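Long-range contact in anabena Tic22 (Anabaena sp., PDB 4EV1), which probably acts as a chaperone in protein transport, as a thylakoid-associated member of the Tic22-like family: residues M1-V14 and L196-L209. Numbering follows the deposited sequence.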
loop_
_atom_site.group_PDB
_atom_site.type_symbol
_atom_site.label_atom_id
_atom_site.label_comp_id
_atom_site.label_asym_id
_atom_site.label_seq_id
_atom_site.Cartn_x
_atom_site.Cartn_y
_atom_site.Cartn_z
ATOM N N MET A 1 -1.850 -17.979 -14.981
ATOM C CA MET A 1 -2.067 -16.773 -14.141
ATOM C C MET A 1 -1.095 -16.834 -12.962
ATOM O O MET A 1 -0.465 -17.878 -12.718
ATOM C CB MET A 1 -3.509 -16.728 -13.626
ATOM C CG MET A 1 -3.796 -17.768 -12.519
ATOM S SD MET A 1 -5.520 -17.900 -11.959
ATOM C CE MET A 1 -6.097 -19.178 -13.064
ATOM N N LEU A 2 -0.995 -15.723 -12.226
ATOM C CA LEU A 2 -0.205 -15.685 -11.005
ATOM C C LEU A 2 -0.945 -16.428 -9.900
ATOM O O LEU A 2 -2.158 -16.260 -9.720
ATOM C CB LEU A 2 0.100 -14.236 -10.584
ATOM C CG LEU A 2 0.887 -13.400 -11.590
ATOM C CD1 LEU A 2 0.932 -11.930 -11.191
ATOM C CD2 LEU A 2 2.297 -13.951 -11.746
ATOM N N SER A 3 -0.211 -17.245 -9.157
ATOM C CA SER A 3 -0.768 -17.959 -8.022
ATOM C C SER A 3 -1.004 -16.986 -6.867
ATOM O O SER A 3 -0.473 -15.871 -6.892
ATOM C CB SER A 3 0.190 -19.050 -7.568
ATOM O OG SER A 3 1.322 -18.511 -6.905
ATOM N N GLU A 4 -1.808 -17.400 -5.890
ATOM C CA GLU A 4 -1.956 -16.665 -4.628
ATOM C C GLU A 4 -0.616 -16.470 -3.884
ATOM O O GLU A 4 -0.402 -15.425 -3.252
ATOM C CB GLU A 4 -2.970 -17.358 -3.702
ATOM C CG GLU A 4 -4.458 -17.069 -4.039
ATOM C CD GLU A 4 -4.893 -15.604 -3.748
ATOM O OE1 GLU A 4 -5.582 -15.377 -2.726
ATOM O OE2 GLU A 4 -4.562 -14.683 -4.539
ATOM N N GLN A 5 0.282 -17.459 -3.951
ATOM C CA GLN A 5 1.591 -17.291 -3.346
ATOM C C GLN A 5 2.444 -16.281 -4.125
ATOM O O GLN A 5 3.154 -15.474 -3.522
ATOM C CB GLN A 5 2.336 -18.622 -3.186
ATOM C CG GLN A 5 3.712 -18.465 -2.512
ATOM C CD GLN A 5 3.640 -17.874 -1.094
ATOM O OE1 GLN A 5 2.663 -18.095 -0.341
ATOM N NE2 GLN A 5 4.678 -17.111 -0.722
ATOM N N GLN A 6 2.370 -16.307 -5.446
ATOM C CA GLN A 6 3.086 -15.319 -6.244
ATOM C C GLN A 6 2.593 -13.893 -5.993
ATOM O O GLN A 6 3.400 -12.979 -5.929
ATOM C CB GLN A 6 2.976 -15.635 -7.732
ATOM C CG GLN A 6 3.802 -16.859 -8.120
ATOM C CD GLN A 6 3.530 -17.318 -9.551
ATOM O OE1 GLN A 6 2.381 -17.440 -9.971
ATOM N NE2 GLN A 6 4.598 -17.575 -10.297
ATOM N N ILE A 7 1.274 -13.707 -5.923
ATOM C CA ILE A 7 0.672 -12.410 -5.645
ATOM C C ILE A 7 1.108 -11.933 -4.245
ATOM O O ILE A 7 1.531 -10.791 -4.097
ATOM C CB ILE A 7 -0.876 -12.449 -5.769
ATOM C CG1 ILE A 7 -1.277 -12.707 -7.224
ATOM C CG2 ILE A 7 -1.495 -11.178 -5.306
ATOM C CD1 ILE A 7 -2.787 -12.666 -7.481
ATOM N N LYS A 8 1.071 -12.826 -3.250
ATOM C CA LYS A 8 1.520 -12.461 -1.898
ATOM C C LYS A 8 2.972 -11.970 -1.911
ATOM O O LYS A 8 3.277 -10.960 -1.297
ATOM C CB LYS A 8 1.318 -13.613 -0.883
ATOM C CG LYS A 8 2.194 -13.501 0.381
ATOM C CD LYS A 8 1.827 -14.502 1.429
ATOM C CE LYS A 8 2.474 -14.217 2.797
ATOM N NZ LYS A 8 3.966 -14.079 2.745
ATOM N N GLU A 9 3.856 -12.653 -2.637
ATOM C CA GLU A 9 5.270 -12.279 -2.626
ATOM C C GLU A 9 5.532 -10.935 -3.301
ATOM O O GLU A 9 6.477 -10.255 -2.934
ATOM C CB GLU A 9 6.123 -13.336 -3.318
ATOM C CG GLU A 9 6.249 -14.614 -2.542
ATOM C CD GLU A 9 6.921 -15.726 -3.360
ATOM O OE1 GLU A 9 7.620 -15.405 -4.362
ATOM O OE2 GLU A 9 6.747 -16.911 -2.990
ATOM N N LYS A 10 4.706 -10.573 -4.288
ATOM C CA LYS A 10 4.792 -9.263 -4.935
ATOM C C LYS A 10 4.330 -8.190 -3.952
ATOM O O LYS A 10 5.001 -7.184 -3.763
ATOM C CB LYS A 10 3.960 -9.208 -6.226
ATOM C CG LYS A 10 4.566 -10.019 -7.415
ATOM C CD LYS A 10 3.833 -9.733 -8.682
ATOM C CE LYS A 10 4.360 -10.552 -9.837
ATOM N NZ LYS A 10 5.795 -10.298 -10.029
ATOM N N LEU A 11 3.184 -8.420 -3.342
ATOM C CA LEU A 11 2.644 -7.494 -2.339
ATOM C C LEU A 11 3.560 -7.319 -1.122
ATOM O O LEU A 11 3.609 -6.231 -0.517
ATOM C CB LEU A 11 1.260 -7.967 -1.872
ATOM C CG LEU A 11 0.152 -7.964 -2.901
ATOM C CD1 LEU A 11 -1.168 -8.598 -2.356
ATOM C CD2 LEU A 11 -0.080 -6.558 -3.465
ATOM N N ASP A 12 4.261 -8.380 -0.736
ATOM C CA ASP A 12 5.146 -8.357 0.426
ATOM C C ASP A 12 6.322 -7.370 0.332
ATOM O O ASP A 12 6.956 -7.068 1.341
ATOM C CB ASP A 12 5.724 -9.750 0.706
ATOM C CG ASP A 12 4.775 -10.661 1.479
ATOM O OD1 ASP A 12 3.691 -10.229 1.890
ATOM O OD2 ASP A 12 5.139 -11.838 1.696
ATOM N N SER A 13 6.619 -6.880 -0.862
ATOM C CA SER A 13 7.633 -5.823 -1.017
ATOM C C SER A 13 7.275 -4.592 -0.205
ATOM O O SER A 13 8.129 -3.802 0.107
ATOM C CB SER A 13 7.677 -5.347 -2.458
ATOM O OG SER A 13 8.295 -6.296 -3.274
ATOM N N VAL A 14 5.974 -4.398 0.004
ATOM C CA VAL A 14 5.436 -3.143 0.523
ATOM C C VAL A 14 5.176 -3.314 2.009
ATOM O O VAL A 14 4.358 -4.158 2.396
ATOM C CB VAL A 14 4.142 -2.785 -0.206
ATOM C CG1 VAL A 14 3.572 -1.475 0.265
ATOM C CG2 VAL A 14 4.361 -2.757 -1.754
ATOM N N LEU A 196 -3.862 -8.637 -11.435
ATOM C CA LEU A 196 -2.972 -9.779 -11.132
ATOM C C LEU A 196 -3.791 -11.055 -10.792
ATOM O O LEU A 196 -3.339 -12.168 -11.041
ATOM C CB LEU A 196 -2.019 -9.465 -9.984
ATOM C CG LEU A 196 -1.090 -8.253 -10.120
ATOM C CD1 LEU A 196 -0.383 -8.004 -8.813
ATOM C CD2 LEU A 196 -0.109 -8.467 -11.217
ATOM N N GLN A 197 -4.975 -10.881 -10.222
ATOM C CA GLN A 197 -5.855 -12.015 -9.897
ATOM C C GLN A 197 -6.571 -12.568 -11.162
ATOM O O GLN A 197 -6.861 -13.762 -11.228
ATOM C CB GLN A 197 -6.898 -11.602 -8.851
ATOM C CG GLN A 197 -6.330 -11.302 -7.455
ATOM C CD GLN A 197 -7.359 -10.746 -6.470
ATOM O OE1 GLN A 197 -8.254 -9.993 -6.833
ATOM N NE2 GLN A 197 -7.203 -11.099 -5.202
ATOM N N ASP A 198 -6.850 -11.695 -12.151
ATOM C CA ASP A 198 -7.774 -12.012 -13.270
ATOM C C ASP A 198 -7.142 -12.328 -14.631
ATOM O O ASP A 198 -7.836 -12.798 -15.536
ATOM C CB ASP A 198 -8.805 -10.880 -13.455
ATOM C CG ASP A 198 -9.707 -10.707 -12.242
ATOM O OD1 ASP A 198 -9.711 -11.610 -11.376
ATOM O OD2 ASP A 198 -10.403 -9.668 -12.140
ATOM N N LYS A 199 -5.849 -12.063 -14.805
ATOM C CA LYS A 199 -5.227 -12.256 -16.124
ATOM C C LYS A 199 -4.209 -13.411 -16.185
ATOM O O LYS A 199 -3.564 -13.729 -15.182
ATOM C CB LYS A 199 -4.607 -10.945 -16.610
ATOM C CG LYS A 199 -5.631 -9.863 -16.838
ATOM C CD LYS A 199 -5.384 -9.117 -18.144
ATOM C CE LYS A 199 -6.519 -8.139 -18.487
ATOM N NZ LYS A 199 -5.950 -6.860 -19.032
ATOM N N ASN A 200 -4.100 -14.047 -17.360
ATOM C CA ASN A 200 -3.081 -15.089 -17.627
ATOM C C ASN A 200 -1.807 -14.511 -18.287
ATOM O O ASN A 200 -0.756 -15.171 -18.336
ATOM C CB ASN A 200 -3.651 -16.219 -18.521
ATOM C CG ASN A 200 -4.284 -17.376 -17.722
ATOM O OD1 ASN A 200 -3.894 -17.670 -16.594
ATOM N ND2 ASN A 200 -5.259 -18.055 -18.338
ATOM N N ASP A 201 -1.915 -13.292 -18.799
ATOM C CA ASP A 201 -0.812 -12.602 -19.496
ATOM C C ASP A 201 0.504 -12.782 -18.719
ATOM O O ASP A 201 0.654 -12.317 -17.586
ATOM C CB ASP A 201 -1.169 -11.120 -19.710
ATOM C CG ASP A 201 -2.599 -10.922 -20.277
ATOM O OD1 ASP A 201 -3.313 -11.923 -20.458
ATOM O OD2 ASP A 201 -3.032 -9.785 -20.540
ATOM N N THR A 202 1.438 -13.491 -19.337
ATOM C CA THR A 202 2.659 -13.957 -18.671
ATOM C C THR A 202 3.614 -12.814 -18.237
ATOM O O THR A 202 4.349 -12.932 -17.242
ATOM C CB THR A 202 3.421 -14.952 -19.591
ATOM O OG1 THR A 202 4.511 -15.542 -18.876
ATOM C CG2 THR A 202 3.967 -14.250 -20.802
ATOM N N TRP A 203 3.581 -11.699 -18.960
ATOM C CA TRP A 203 4.473 -10.592 -18.641
ATOM C C TRP A 203 4.222 -10.017 -17.241
ATOM O O TRP A 203 5.093 -9.375 -16.713
ATOM C CB TRP A 203 4.416 -9.473 -19.684
ATOM C CG TRP A 203 3.178 -8.640 -19.622
ATOM C CD1 TRP A 203 1.961 -8.960 -20.131
ATOM C CD2 TRP A 203 3.029 -7.355 -18.992
ATOM N NE1 TRP A 203 1.065 -7.946 -19.887
ATOM C CE2 TRP A 203 1.692 -6.956 -19.180
ATOM C CE3 TRP A 203 3.902 -6.495 -18.313
ATOM C CZ2 TRP A 203 1.197 -5.748 -18.705
ATOM C CZ3 TRP A 203 3.405 -5.288 -17.820
ATOM C CH2 TRP A 203 2.065 -4.929 -18.020
ATOM N N LEU A 204 3.044 -10.268 -16.653
ATOM C CA LEU A 204 2.719 -9.748 -15.294
ATOM C C LEU A 204 3.623 -10.293 -14.191
ATOM O O LEU A 204 3.735 -9.683 -13.111
ATOM C CB LEU A 204 1.251 -9.994 -14.957
ATOM C CG LEU A 204 0.264 -9.307 -15.900
ATOM C CD1 LEU A 204 -1.161 -9.782 -15.646
ATOM C CD2 LEU A 204 0.355 -7.791 -15.765
ATOM N N ASN A 205 4.279 -11.421 -14.466
ATOM C CA ASN A 205 5.412 -11.888 -13.669
ATOM C C ASN A 205 6.497 -10.825 -13.457
ATOM O O ASN A 205 7.227 -10.879 -12.474
ATOM C CB ASN A 205 6.089 -13.075 -14.354
ATOM C CG ASN A 205 5.296 -14.343 -14.230
ATOM O OD1 ASN A 205 5.094 -15.063 -15.220
ATOM N ND2 ASN A 205 4.834 -14.637 -13.017
ATOM N N GLN A 206 6.630 -9.898 -14.405
ATOM C CA GLN A 206 7.636 -8.834 -14.293
ATOM C C GLN A 206 7.230 -7.692 -13.346
ATOM O O GLN A 206 8.074 -6.863 -12.996
ATOM C CB GLN A 206 7.911 -8.195 -15.654
ATOM C CG GLN A 206 8.455 -9.154 -16.698
ATOM C CD GLN A 206 8.379 -8.549 -18.076
ATOM O OE1 GLN A 206 8.796 -7.401 -18.291
ATOM N NE2 GLN A 206 7.834 -9.311 -19.019
ATOM N N VAL A 207 6.091 -7.493 -13.002
ATOM C CA VAL A 207 5.539 -6.424 -12.194
ATOM C C VAL A 207 6.072 -6.553 -10.783
ATOM O O VAL A 207 6.088 -7.651 -10.208
ATOM C CB VAL A 207 4.000 -6.446 -12.174
ATOM C CG1 VAL A 207 3.464 -5.388 -11.222
ATOM C CG2 VAL A 207 3.446 -6.242 -13.576
ATOM N N VAL A 208 6.556 -5.484 -10.325
ATOM C CA VAL A 208 7.009 -5.361 -8.948
ATOM C C VAL A 208 6.443 -4.081 -8.348
ATOM O O VAL A 208 6.231 -3.072 -9.051
ATOM C CB VAL A 208 8.545 -5.346 -8.844
ATOM C CG1 VAL A 208 9.124 -6.671 -9.315
ATOM C CG2 VAL A 208 9.122 -4.189 -9.644
ATOM N N LEU A 209 6.171 -4.134 -7.049
ATOM C CA LEU A 209 5.710 -2.968 -6.307
ATOM C C LEU A 209 6.886 -2.350 -5.590
ATOM O O LEU A 209 7.604 -3.044 -4.900
ATOM C CB LEU A 209 4.663 -3.356 -5.254
ATOM C CG LEU A 209 3.301 -3.659 -5.873
ATOM C CD1 LEU A 209 3.279 -5.023 -6.489
ATOM C CD2 LEU A 209 2.213 -3.498 -4.798
HETATM O O HOH W 1 6.744 -6.503 -5.633
#
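K10 ties the N-terminal helix 4-11 to a segment some 180 residues later by reaching into the bend where the 3-10 segment 202-206 runs into strand 207-210, so that one ammonium group serves two backbone carbonyls of a single bend. Its NZ donates to V207 O at 2.7 Å, in the carbonyl plane, and to N205 O at 2.9 Å, approaching from well above the plane of that second carbonyl. The aliphatic chain runs straight until a bend at its last torsion (chi4 -58°) brings the ammonium within bonding distance of both oxygens, while CE also lies against L204 O. At the other end of the contact the backbone N of M1 donates to N200 OD1 at 2.6 Å, beyond the end of helix 189-198. A water completes the polar set across the contact, giving a hydrogen to K10 O, accepting one from L209 N and bonding S13 OG. Within the first segment, S3 and Q6 form a capping box that starts helix 4-11.

Apolar contacts run alongside these ties. L2 CD1 packs on L196 CD2 at 3.6 Å and more loosely on L204 CB. I7 sends CD1 over the backbone of L196 and against Q197 CG, 3.8 Å away; L196 O, buried here, finds no polar partner. V14 CG2 meets L209 CB at 3.6 Å, the two side chains crossing nearly at right angles, whereas L11 and L209 lie side by side.

That helix is thus lodged between strand 207-210, an outer strand beside 156-162, and helices 189-198 and 85-94: I7 and L11 also touch L193 and Y89, and Y89 OH bonds both E4 and Q197.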